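Local structure of tartrate dehydrogenase/decarboxylase (Pseudomonas putida, 3FLK) at residues 105-110 against 129-134; 263-268 against 281-286; 295-300 against 341-346. The protein oxidises tartrate to oxaloglycolate with NAD, converts meso-tartrate to D-glycerate and oxidatively decarboxylates D-malate to pyruvate, using a magnesium or manganese ion. The protein carries 1 engineered substitution. All coordinates share one frame; numbering follows the deposited sequence.

Interaction 1 of 3, residues 105-110 against 129-134; sequences VNIRPV and DFVVVR. With OXL (oxalate ion), chain G.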
loop_
_atom_site.group_PDB
_atom_site.type_symbol
_atom_site.label_atom_id
_atom_site.label_comp_id
_atom_site.label_asym_id
_atom_site.label_seq_id
_atom_site.Cartn_x
_atom_site.Cartn_y
_atom_site.Cartn_z
ATOM N N VAL A 105 -19.999 -1.569 -4.210
ATOM C CA VAL A 105 -19.444 -1.993 -2.926
ATOM C C VAL A 105 -18.646 -3.283 -3.088
ATOM O O VAL A 105 -19.196 -4.318 -3.467
ATOM C CB VAL A 105 -20.530 -2.224 -1.843
ATOM C CG1 VAL A 105 -19.885 -2.290 -0.475
ATOM C CG2 VAL A 105 -21.572 -1.131 -1.859
ATOM N N ASN A 106 -17.353 -3.211 -2.791
ATOM C CA ASN A 106 -16.501 -4.396 -2.774
ATOM C C ASN A 106 -16.142 -4.738 -1.329
ATOM O O ASN A 106 -15.296 -4.082 -0.719
ATOM C CB ASN A 106 -15.245 -4.182 -3.627
ATOM C CG ASN A 106 -14.565 -5.489 -4.022
ATOM O OD1 ASN A 106 -14.735 -6.519 -3.375
ATOM N ND2 ASN A 106 -13.795 -5.447 -5.100
ATOM N N ILE A 107 -16.812 -5.755 -0.792
ATOM C CA ILE A 107 -16.652 -6.173 0.603
ATOM C C ILE A 107 -15.631 -7.299 0.711
ATOM O O ILE A 107 -15.797 -8.354 0.096
ATOM C CB ILE A 107 -18.003 -6.646 1.218
ATOM C CG1 ILE A 107 -19.033 -5.511 1.232
ATOM C CG2 ILE A 107 -17.802 -7.211 2.627
ATOM C CD1 ILE A 107 -18.733 -4.395 2.240
ATOM N N ARG A 108 -14.592 -7.073 1.511
ATOM C CA ARG A 108 -13.494 -8.029 1.652
ATOM C C ARG A 108 -13.099 -8.212 3.126
ATOM O O ARG A 108 -12.321 -7.419 3.665
ATOM C CB ARG A 108 -12.294 -7.584 0.797
ATOM C CG ARG A 108 -12.576 -7.600 -0.703
ATOM C CD ARG A 108 -11.460 -6.972 -1.536
ATOM N NE ARG A 108 -11.631 -7.273 -2.957
ATOM C CZ ARG A 108 -10.665 -7.197 -3.874
ATOM N NH1 ARG A 108 -9.437 -6.826 -3.537
ATOM N NH2 ARG A 108 -10.931 -7.502 -5.137
ATOM N N PRO A 109 -13.649 -9.254 3.787
ATOM C CA PRO A 109 -13.315 -9.511 5.194
ATOM C C PRO A 109 -11.898 -10.046 5.405
ATOM O O PRO A 109 -11.377 -10.796 4.574
ATOM C CB PRO A 109 -14.351 -10.557 5.622
ATOM C CG PRO A 109 -14.749 -11.239 4.363
ATOM C CD PRO A 109 -14.627 -10.223 3.261
ATOM N N VAL A 110 -11.292 -9.643 6.518
ATOM C CA VAL A 110 -9.954 -10.076 6.898
ATOM C C VAL A 110 -10.043 -10.704 8.287
ATOM O O VAL A 110 -10.530 -10.072 9.226
ATOM C CB VAL A 110 -8.948 -8.894 6.894
ATOM C CG1 VAL A 110 -7.573 -9.347 7.347
ATOM C CG2 VAL A 110 -8.866 -8.252 5.511
ATOM N N ASP A 129 -9.495 -9.021 12.870
ATOM C CA ASP A 129 -10.882 -9.275 12.499
ATOM C C ASP A 129 -11.537 -7.974 12.049
ATOM O O ASP A 129 -12.116 -7.239 12.855
ATOM C CB ASP A 129 -11.656 -9.900 13.668
ATOM C CG ASP A 129 -12.893 -10.676 13.216
ATOM O OD1 ASP A 129 -13.351 -10.501 12.063
ATOM O OD2 ASP A 129 -13.412 -11.473 14.031
ATOM N N PHE A 130 -11.423 -7.685 10.757
ATOM C CA PHE A 130 -12.011 -6.472 10.199
ATOM C C PHE A 130 -12.523 -6.661 8.773
ATOM O O PHE A 130 -12.346 -7.727 8.175
ATOM C CB PHE A 130 -11.051 -5.271 10.323
ATOM C CG PHE A 130 -9.740 -5.440 9.600
ATOM C CD1 PHE A 130 -9.613 -5.076 8.262
ATOM C CD2 PHE A 130 -8.620 -5.927 10.270
ATOM C CE1 PHE A 130 -8.400 -5.217 7.594
ATOM C CE2 PHE A 130 -7.397 -6.071 9.614
ATOM C CZ PHE A 130 -7.289 -5.715 8.271
ATOM N N VAL A 131 -13.176 -5.630 8.246
ATOM C CA VAL A 131 -13.727 -5.676 6.900
ATOM C C VAL A 131 -13.302 -4.447 6.092
ATOM O O VAL A 131 -13.425 -3.306 6.549
ATOM C CB VAL A 131 -15.276 -5.877 6.914
ATOM C CG1 VAL A 131 -15.982 -4.776 7.704
ATOM C CG2 VAL A 131 -15.840 -5.979 5.499
ATOM N N VAL A 132 -12.770 -4.701 4.900
ATOM C CA VAL A 132 -12.442 -3.637 3.961
ATOM C C VAL A 132 -13.648 -3.383 3.063
ATOM O O VAL A 132 -14.172 -4.303 2.434
ATOM C CB VAL A 132 -11.188 -3.980 3.118
ATOM C CG1 VAL A 132 -10.929 -2.914 2.048
ATOM C CG2 VAL A 132 -9.972 -4.149 4.023
ATOM N N VAL A 133 -14.094 -2.130 3.042
ATOM C CA VAL A 133 -15.172 -1.682 2.172
ATOM C C VAL A 133 -14.515 -0.831 1.086
ATOM O O VAL A 133 -14.065 0.289 1.343
ATOM C CB VAL A 133 -16.246 -0.874 2.955
ATOM C CG1 VAL A 133 -17.356 -0.393 2.029
ATOM C CG2 VAL A 133 -16.833 -1.716 4.091
ATOM N N ARG A 134 -14.444 -1.388 -0.118
ATOM C CA ARG A 134 -13.693 -0.781 -1.213
ATOM C C ARG A 134 -14.623 -0.226 -2.290
ATOM O O ARG A 134 -15.505 -0.933 -2.784
ATOM C CB ARG A 134 -12.727 -1.819 -1.805
ATOM C CG ARG A 134 -12.036 -1.415 -3.103
ATOM C CD ARG A 134 -11.476 -2.641 -3.806
ATOM N NE ARG A 134 -10.808 -2.308 -5.063
ATOM C CZ ARG A 134 -10.420 -3.200 -5.968
ATOM N NH1 ARG A 134 -10.632 -4.495 -5.767
ATOM N NH2 ARG A 134 -9.817 -2.798 -7.080
HETATM C C1 OXL G . -7.189 -6.395 -8.234
HETATM C C2 OXL G . -8.334 -6.578 -7.339
HETATM O O1 OXL G . -6.039 -6.657 -7.804
HETATM O O2 OXL G . -9.485 -6.303 -7.743
HETATM O O3 OXL G . -7.379 -5.971 -9.396
HETATM O O4 OXL G . -8.125 -7.002 -6.177
#

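Interaction 2 of 3, residues 263-268 against 281-286; sequences GIAPSA and EPVHGS. With NAI (1,4-dihydronicotinamide adenine dinucleotide), chain F.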
loop_
_atom_site.group_PDB
_atom_site.type_symbol
_atom_site.label_atom_id
_atom_site.label_comp_id
_atom_site.label_asym_id
_atom_site.label_seq_id
_atom_site.Cartn_x
_atom_site.Cartn_y
_atom_site.Cartn_z
ATOM N N GLY A 263 -4.625 -16.691 0.343
ATOM C CA GLY A 263 -5.404 -17.802 -0.202
ATOM C C GLY A 263 -6.799 -18.016 0.362
ATOM O O GLY A 263 -7.561 -18.819 -0.178
ATOM N N ILE A 264 -7.142 -17.308 1.439
ATOM C CA ILE A 264 -8.457 -17.471 2.074
ATOM C C ILE A 264 -9.407 -16.275 1.897
ATOM O O ILE A 264 -10.606 -16.388 2.164
ATOM C CB ILE A 264 -8.340 -17.822 3.591
ATOM C CG1 ILE A 264 -7.770 -16.645 4.389
ATOM C CG2 ILE A 264 -7.512 -19.103 3.796
ATOM C CD1 ILE A 264 -8.013 -16.734 5.889
ATOM N N ALA A 265 -8.873 -15.151 1.429
ATOM C CA ALA A 265 -9.606 -13.883 1.395
ATOM C C ALA A 265 -10.670 -13.815 0.293
ATOM O O ALA A 265 -10.340 -13.842 -0.896
ATOM C CB ALA A 265 -8.633 -12.717 1.271
ATOM N N PRO A 266 -11.954 -13.732 0.689
ATOM C CA PRO A 266 -13.048 -13.651 -0.267
ATOM C C PRO A 266 -13.425 -12.208 -0.604
ATOM O O PRO A 266 -12.992 -11.274 0.079
ATOM C CB PRO A 266 -14.191 -14.309 0.497
ATOM C CG PRO A 266 -13.968 -13.869 1.900
ATOM C CD PRO A 266 -12.461 -13.731 2.075
ATOM N N SER A 267 -14.239 -12.034 -1.640
ATOM C CA SER A 267 -14.764 -10.714 -1.972
ATOM C C SER A 267 -16.172 -10.766 -2.553
ATOM O O SER A 267 -16.499 -11.641 -3.366
ATOM C CB SER A 267 -13.822 -9.960 -2.907
ATOM O OG SER A 267 -14.004 -10.348 -4.249
ATOM N N ALA A 268 -16.998 -9.825 -2.111
ATOM C CA ALA A 268 -18.349 -9.661 -2.617
ATOM C C ALA A 268 -18.442 -8.328 -3.359
ATOM O O ALA A 268 -18.274 -7.267 -2.754
ATOM C CB ALA A 268 -19.345 -9.710 -1.468
ATOM N N GLU A 281 -16.190 -13.571 -5.807
ATOM C CA GLU A 281 -14.887 -14.014 -6.286
ATOM C C GLU A 281 -13.862 -13.962 -5.157
ATOM O O GLU A 281 -14.048 -13.229 -4.181
ATOM C CB GLU A 281 -14.413 -13.122 -7.447
ATOM C CG GLU A 281 -14.157 -11.669 -7.041
ATOM C CD GLU A 281 -13.417 -10.846 -8.080
ATOM O OE1 GLU A 281 -12.675 -11.412 -8.912
ATOM O OE2 GLU A 281 -13.576 -9.609 -8.055
ATOM N N PRO A 282 -12.774 -14.743 -5.273
ATOM C CA PRO A 282 -11.657 -14.525 -4.361
ATOM C C PRO A 282 -10.966 -13.182 -4.601
ATOM O O PRO A 282 -11.076 -12.608 -5.689
ATOM C CB PRO A 282 -10.700 -15.673 -4.689
ATOM C CG PRO A 282 -11.084 -16.149 -6.032
ATOM C CD PRO A 282 -12.536 -15.869 -6.196
ATOM N N VAL A 283 -10.273 -12.685 -3.581
ATOM C CA VAL A 283 -9.413 -11.515 -3.736
ATOM C C VAL A 283 -8.266 -11.823 -4.713
ATOM O O VAL A 283 -7.921 -10.990 -5.556
ATOM C CB VAL A 283 -8.854 -11.019 -2.374
ATOM C CG1 VAL A 283 -7.814 -9.919 -2.577
ATOM C CG2 VAL A 283 -9.982 -10.511 -1.481
ATOM N N HIS A 284 -7.706 -13.029 -4.611
ATOM C CA HIS A 284 -6.531 -13.422 -5.406
ATOM C C HIS A 284 -6.770 -13.460 -6.920
ATOM O O HIS A 284 -7.906 -13.537 -7.381
ATOM C CB HIS A 284 -5.959 -14.762 -4.913
ATOM C CG HIS A 284 -6.845 -15.945 -5.172
ATOM N ND1 HIS A 284 -7.124 -16.408 -6.442
ATOM C CD2 HIS A 284 -7.478 -16.785 -4.320
ATOM C CE1 HIS A 284 -7.911 -17.466 -6.361
ATOM N NE2 HIS A 284 -8.138 -17.718 -5.084
ATOM N N GLY A 285 -5.682 -13.414 -7.683
ATOM C CA GLY A 285 -5.756 -13.478 -9.140
ATOM C C GLY A 285 -5.632 -14.885 -9.692
ATOM O O GLY A 285 -5.952 -15.862 -9.011
ATOM N N SER A 286 -5.161 -14.978 -10.933
ATOM C CA SER A 286 -5.070 -16.255 -11.650
ATOM C C SER A 286 -3.837 -17.095 -11.287
ATOM O O SER A 286 -3.735 -18.251 -11.703
ATOM C CB SER A 286 -5.129 -16.017 -13.159
ATOM O OG SER A 286 -4.068 -15.178 -13.579
HETATM P PA NAI F . -2.136 -13.379 -7.809
HETATM O O1A NAI F . -3.127 -13.162 -6.729
HETATM O O2A NAI F . -2.681 -14.199 -8.907
HETATM O O5B NAI F . -0.848 -14.109 -7.200
HETATM C C5B NAI F . 0.009 -13.492 -6.266
HETATM C C4B NAI F . 0.770 -14.550 -5.474
HETATM O O4B NAI F . -0.104 -15.182 -4.558
HETATM C C3B NAI F . 1.347 -15.635 -6.372
HETATM O O3B NAI F . 2.631 -15.966 -5.899
HETATM C C2B NAI F . 0.390 -16.797 -6.200
HETATM O O2B NAI F . 1.035 -18.045 -6.314
HETATM C C1B NAI F . -0.193 -16.575 -4.814
HETATM N N9A NAI F . -1.593 -17.026 -4.744
HETATM C C8A NAI F . -2.692 -16.395 -5.270
HETATM N N7A NAI F . -3.784 -17.138 -4.982
HETATM C C5A NAI F . -3.403 -18.225 -4.285
HETATM C C6A NAI F . -4.113 -19.296 -3.750
HETATM N N6A NAI F . -5.436 -19.362 -3.882
HETATM N N1A NAI F . -3.431 -20.285 -3.070
HETATM C C2A NAI F . -2.062 -20.218 -2.921
HETATM N N3A NAI F . -1.369 -19.146 -3.453
HETATM C C4A NAI F . -2.026 -18.170 -4.127
HETATM O O3 NAI F . -1.658 -11.912 -8.302
HETATM P PN NAI F . -0.511 -11.544 -9.375
HETATM O O1N NAI F . 0.534 -12.589 -9.420
HETATM O O2N NAI F . -0.089 -10.160 -9.056
HETATM O O5D NAI F . -1.305 -11.511 -10.766
HETATM C C5D NAI F . -1.469 -12.663 -11.569
HETATM C C4D NAI F . -2.557 -12.420 -12.614
HETATM O O4D NAI F . -3.824 -12.350 -11.987
HETATM C C3D NAI F . -2.387 -11.113 -13.378
HETATM O O3D NAI F . -2.744 -11.359 -14.717
HETATM C C2D NAI F . -3.393 -10.171 -12.741
HETATM O O2D NAI F . -3.862 -9.196 -13.641
HETATM C C1D NAI F . -4.488 -11.143 -12.328
HETATM N N1N NAI F . -5.339 -10.711 -11.201
HETATM C C2N NAI F . -6.692 -10.811 -11.367
HETATM C C3N NAI F . -7.560 -10.449 -10.344
HETATM C C7N NAI F . -9.011 -10.822 -10.453
HETATM O O7N NAI F . -9.448 -11.609 -11.540
HETATM N N7N NAI F . -9.865 -10.401 -9.520
HETATM C C4N NAI F . -7.032 -9.983 -9.140
HETATM C C5N NAI F . -5.651 -9.887 -8.974
HETATM C C6N NAI F . -4.805 -10.259 -10.018
HETATM O O HOH W 1 -7.966 -14.549 -2.150
HETATM O O HOH W 2 -13.246 -8.560 -5.800
#

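Interaction 3 of 3, residues 295-300 against 341-346; sequences IANPIA and PDMGGT. With NAI (1,4-dihydronicotinamide adenine dinucleotide), chain F.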
loop_
_atom_site.group_PDB
_atom_site.type_symbol
_atom_site.label_atom_id
_atom_site.label_comp_id
_atom_site.label_asym_id
_atom_site.label_seq_id
_atom_site.Cartn_x
_atom_site.Cartn_y
_atom_site.Cartn_z
ATOM N N ILE A 295 -2.178 -26.932 -6.099
ATOM C CA ILE A 295 -1.840 -26.597 -4.713
ATOM C C ILE A 295 -2.486 -25.273 -4.303
ATOM O O ILE A 295 -2.330 -24.826 -3.167
ATOM C CB ILE A 295 -0.312 -26.532 -4.469
ATOM C CG1 ILE A 295 0.354 -25.551 -5.445
ATOM C CG2 ILE A 295 0.306 -27.940 -4.526
ATOM C CD1 ILE A 295 1.730 -25.093 -5.019
ATOM N N ALA A 296 -3.207 -24.657 -5.240
ATOM C CA ALA A 296 -3.960 -23.435 -4.970
ATOM C C ALA A 296 -4.953 -23.637 -3.826
ATOM O O ALA A 296 -5.685 -24.625 -3.797
ATOM C CB ALA A 296 -4.683 -22.963 -6.230
ATOM N N ASN A 297 -4.947 -22.704 -2.880
ATOM C CA ASN A 297 -5.895 -22.687 -1.768
ATOM C C ASN A 297 -7.298 -22.362 -2.288
ATOM O O ASN A 297 -7.504 -21.299 -2.883
ATOM C CB ASN A 297 -5.449 -21.644 -0.729
ATOM C CG ASN A 297 -6.121 -21.820 0.622
ATOM O OD1 ASN A 297 -7.194 -22.407 0.729
ATOM N ND2 ASN A 297 -5.480 -21.308 1.668
ATOM N N PRO A 298 -8.262 -23.288 -2.097
ATOM C CA PRO A 298 -9.630 -23.046 -2.550
ATOM C C PRO A 298 -10.528 -22.336 -1.531
ATOM O O PRO A 298 -11.694 -22.069 -1.837
ATOM C CB PRO A 298 -10.157 -24.460 -2.793
ATOM C CG PRO A 298 -9.449 -25.290 -1.760
ATOM C CD PRO A 298 -8.119 -24.626 -1.485
ATOM N N ILE A 299 -10.007 -22.036 -0.341
ATOM C CA ILE A 299 -10.842 -21.463 0.724
ATOM C C ILE A 299 -11.434 -20.098 0.343
ATOM O O ILE A 299 -12.602 -19.828 0.631
ATOM C CB ILE A 299 -10.117 -21.416 2.103
ATOM C CG1 ILE A 299 -9.879 -22.842 2.624
ATOM C CG2 ILE A 299 -10.935 -20.610 3.122
ATOM C CD1 ILE A 299 -9.020 -22.931 3.879
ATOM N N ALA A 300 -10.639 -19.261 -0.322
ATOM C CA ALA A 300 -11.108 -17.951 -0.787
ATOM C C ALA A 300 -12.331 -18.084 -1.690
ATOM O O ALA A 300 -13.323 -17.373 -1.512
ATOM C CB ALA A 300 -9.990 -17.200 -1.500
ATOM N N PRO A 341 -0.316 -25.952 0.998
ATOM C CA PRO A 341 1.026 -25.511 1.415
ATOM C C PRO A 341 1.168 -24.036 1.824
ATOM O O PRO A 341 2.047 -23.719 2.626
ATOM C CB PRO A 341 1.885 -25.808 0.182
ATOM C CG PRO A 341 1.179 -26.935 -0.489
ATOM C CD PRO A 341 -0.270 -26.592 -0.331
ATOM N N ASP A 342 0.330 -23.150 1.284
ATOM C CA ASP A 342 0.388 -21.728 1.659
ATOM C C ASP A 342 -0.017 -21.498 3.121
ATOM O O ASP A 342 0.294 -20.454 3.701
ATOM C CB ASP A 342 -0.453 -20.860 0.712
ATOM C CG ASP A 342 -1.929 -21.191 0.768
ATOM O OD1 ASP A 342 -2.715 -20.349 1.252
ATOM O OD2 ASP A 342 -2.305 -22.299 0.338
HETATM N N MSE A 343 -0.706 -22.480 3.704
HETATM C CA MSE A 343 -1.094 -22.445 5.112
HETATM C C MSE A 343 -0.314 -23.459 5.954
HETATM O O MSE A 343 -0.659 -23.715 7.109
HETATM C CB MSE A 343 -2.594 -22.692 5.261
HETATM C CG MSE A 343 -3.466 -21.702 4.522
HETATM SE SE MSE A 343 -5.331 -21.946 4.997
HETATM C CE MSE A 343 -5.340 -20.986 6.687
ATOM N N GLY A 344 0.731 -24.036 5.368
ATOM C CA GLY A 344 1.611 -24.957 6.088
ATOM C C GLY A 344 1.210 -26.421 6.014
ATOM O O GLY A 344 1.820 -27.264 6.675
ATOM N N GLY A 345 0.192 -26.723 5.208
ATOM C CA GLY A 345 -0.295 -28.095 5.054
ATOM C C GLY A 345 0.281 -28.807 3.845
ATOM O O GLY A 345 1.121 -28.257 3.133
ATOM N N THR A 346 -0.179 -30.032 3.607
ATOM C CA THR A 346 0.332 -30.844 2.500
ATOM C C THR A 346 -0.765 -31.296 1.536
ATOM O O THR A 346 -0.489 -32.015 0.575
ATOM C CB THR A 346 1.096 -32.092 3.005
ATOM O OG1 THR A 346 0.228 -32.893 3.816
ATOM C CG2 THR A 346 2.331 -31.692 3.813
HETATM P PA NAI F . -2.136 -13.379 -7.809
HETATM O O1A NAI F . -3.127 -13.162 -6.729
HETATM O O2A NAI F . -2.681 -14.199 -8.907
HETATM O O5B NAI F . -0.848 -14.109 -7.200
HETATM C C5B NAI F . 0.009 -13.492 -6.266
HETATM C C4B NAI F . 0.770 -14.550 -5.474
HETATM O O4B NAI F . -0.104 -15.182 -4.558
HETATM C C3B NAI F . 1.347 -15.635 -6.372
HETATM O O3B NAI F . 2.631 -15.966 -5.899
HETATM C C2B NAI F . 0.390 -16.797 -6.200
HETATM O O2B NAI F . 1.035 -18.045 -6.314
HETATM C C1B NAI F . -0.193 -16.575 -4.814
HETATM N N9A NAI F . -1.593 -17.026 -4.744
HETATM C C8A NAI F . -2.692 -16.395 -5.270
HETATM N N7A NAI F . -3.784 -17.138 -4.982
HETATM C C5A NAI F . -3.403 -18.225 -4.285
HETATM C C6A NAI F . -4.113 -19.296 -3.750
HETATM N N6A NAI F . -5.436 -19.362 -3.882
HETATM N N1A NAI F . -3.431 -20.285 -3.070
HETATM C C2A NAI F . -2.062 -20.218 -2.921
HETATM N N3A NAI F . -1.369 -19.146 -3.453
HETATM C C4A NAI F . -2.026 -18.170 -4.127
HETATM O O3 NAI F . -1.658 -11.912 -8.302
HETATM P PN NAI F . -0.511 -11.544 -9.375
HETATM O O1N NAI F . 0.534 -12.589 -9.420
HETATM O O2N NAI F . -0.089 -10.160 -9.056
HETATM O O5D NAI F . -1.305 -11.511 -10.766
HETATM C C5D NAI F . -1.469 -12.663 -11.569
HETATM C C4D NAI F . -2.557 -12.420 -12.614
HETATM O O4D NAI F . -3.824 -12.350 -11.987
HETATM C C3D NAI F . -2.387 -11.113 -13.378
HETATM O O3D NAI F . -2.744 -11.359 -14.717
HETATM C C2D NAI F . -3.393 -10.171 -12.741
HETATM O O2D NAI F . -3.862 -9.196 -13.641
HETATM C C1D NAI F . -4.488 -11.143 -12.328
HETATM N N1N NAI F . -5.339 -10.711 -11.201
HETATM C C2N NAI F . -6.692 -10.811 -11.367
HETATM C C3N NAI F . -7.560 -10.449 -10.344
HETATM C C7N NAI F . -9.011 -10.822 -10.453
HETATM O O7N NAI F . -9.448 -11.609 -11.540
HETATM N N7N NAI F . -9.865 -10.401 -9.520
HETATM C C4N NAI F . -7.032 -9.983 -9.140
HETATM C C5N NAI F . -5.651 -9.887 -8.974
HETATM C C6N NAI F . -4.805 -10.259 -10.018
HETATM O O HOH W 3 -0.668 -23.377 -1.689
#

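Interaction 1 of 3, residues 105-110 against 129-134
N106 and R134 pair through both of their backbone N-H and C=O groups, and R108 with V132 and V110 with F130 do the same, giving six hydrogen bonds between two antiparallel strands. The shortest joins V110 N to F130 O at 2.7 Å.

The polar work lies on the face of N106, R108 and R134. R134 NH1 gives a straight bond to oxalate O2 (2.9 Å, 170°), and R108 holds O4 from both terminal nitrogens, NH1 at 3.0 Å and NH2 at the same distance; R98, and K192 of the second subunit, bind it too. R134 NH1 also sits over one face of the R108 guanidinium, the planes 69° apart; the oxalate bound to both probably offsets the two charges. R108 NE reaches N106 OD1 from above its carbonyl plane. R108 NH1 is also hydrogen-bonded to S252 OG, R134 NE to the carbonyl of N245, and N106 ND2 to N136 OD1.

Farther along that face, V110 CB lies over the F130 ring, 3.9 Å from its centroid, a CH-pi contact. F130 CG stands between its backbone N and carbonyl carbon (chi1 61°), which lays the ring alongside V110. On the other face I107 meets V131 through CG2 (3.7 Å to V131 CG2) and V133 through CD1.

Helix 165-181 packs on this apolar face through Y174, L178 and I171, while strand 266-270 flanks 105-110 and strand 240-243 flanks 129-134.

Interaction 2 of 3, residues 263-268 against 281-286
A265 O receives V283 N in a nearly straight hydrogen bond (2.9 Å, 174°), and E281 N gives another to S267 O. The return bond from S267 N to E281 O is weak. A265 CB rests on V283 CG2 at 3.8 Å, a small apolar contact just past the paired strand ends.

One shell out, water 1 donates to A265 O and accepts from H284 N. With its chain extended beyond CG (chi2 168°), E281 carries OE1 to the nicotinamide amide, whose N7N donates at 3.0 Å; R98 makes a salt bridge to OE2, which probably steadies the carboxylate.

H284 is sandwiched, P282 CB over one ring face and adenine N6A over the opposite one, and its ND1 bonds G285 O, fixing the ring's rotation. Beyond it, G285 N donates to O1A of the adenosine-side phosphate (2.7 Å), and S286 N donates to O4D of the nicotinamide ribose.

Here the beta hairpin 266-270/278-282 runs out into the loop that lines the NADH pocket, in the fold of the isocitrate and isopropylmalate dehydrogenases.

Interaction 3 of 3, residues 295-300 against 341-346
The adenine end of the NADH pocket is built here, where the turn leading into helix 299-313 meets the short 3-10 segment at 341-342, and N297 and D342 join the two. N297 ND2 donates to D342 OD1 at 3.0 Å with an N-H...O angle of 166°. It approaches on the syn lone pair of the carboxylate, and OD1 lies in the amide plane of N297, although the two side chains cross at about a right angle and their planes are 59° apart. N297 CG is anti to the backbone N (chi1 -163°), which swings the amide across to the aspartate.

The other end of that amide serves its own segment: N297 OD1 accepts from I299 N (3.0 Å), the donor lying above the carbonyl plane, and caps the start of the helix. The backbone of N297 reads the adenine, its N donating to N1A at 2.9 Å and its O accepting from N6A at 3.0 Å. D342 borders the same ring, with CG 3.8 Å from C2A.

A water bridges the segments by donating to I295 O and to D342 OD2, while T340 and T261 hydroxyls hold OD2 and OD1. Apolar contacts flank this core: P341 CD touches I295 CB, and the selenium of M343, a selenomethionine, packs against I299 CD1 at 4.0 Å and lies close to N297 ND2.

Every polar group of N297 is thus employed: the side chain ties the 341-342 turn to the helix cap, while the main chain pairs with the adenine edge. Since N1A accepts and N6A donates, this pairing suits an adenine, and the bond to D342 probably helps to set N297 in place for it.

In the fold
Interactions 1 and 2 belong to the buried heart of the chain and share one sheet: strands 105-111 and 266-270 are neighbours, probably hydrogen-bonded through I107 N and A268 O. Interaction 3 lies about 18 Å from the chain centre (centre to centre), only partly buried, and meets interaction 2 through a probable hydrogen bond between G263 O and A300 N, with no touch to interaction 1. Chemistry follows place. Regular strand pairing dominates 105-110 with 129-134, whose arginines face the oxalate; in 263-268 with 281-286 the pairing is short and gives way to loop groups holding the dinucleotide; 295-300 with 341-346 relies on a side-chain bond and a water. Interactions 2 and 3 touch the same NADH.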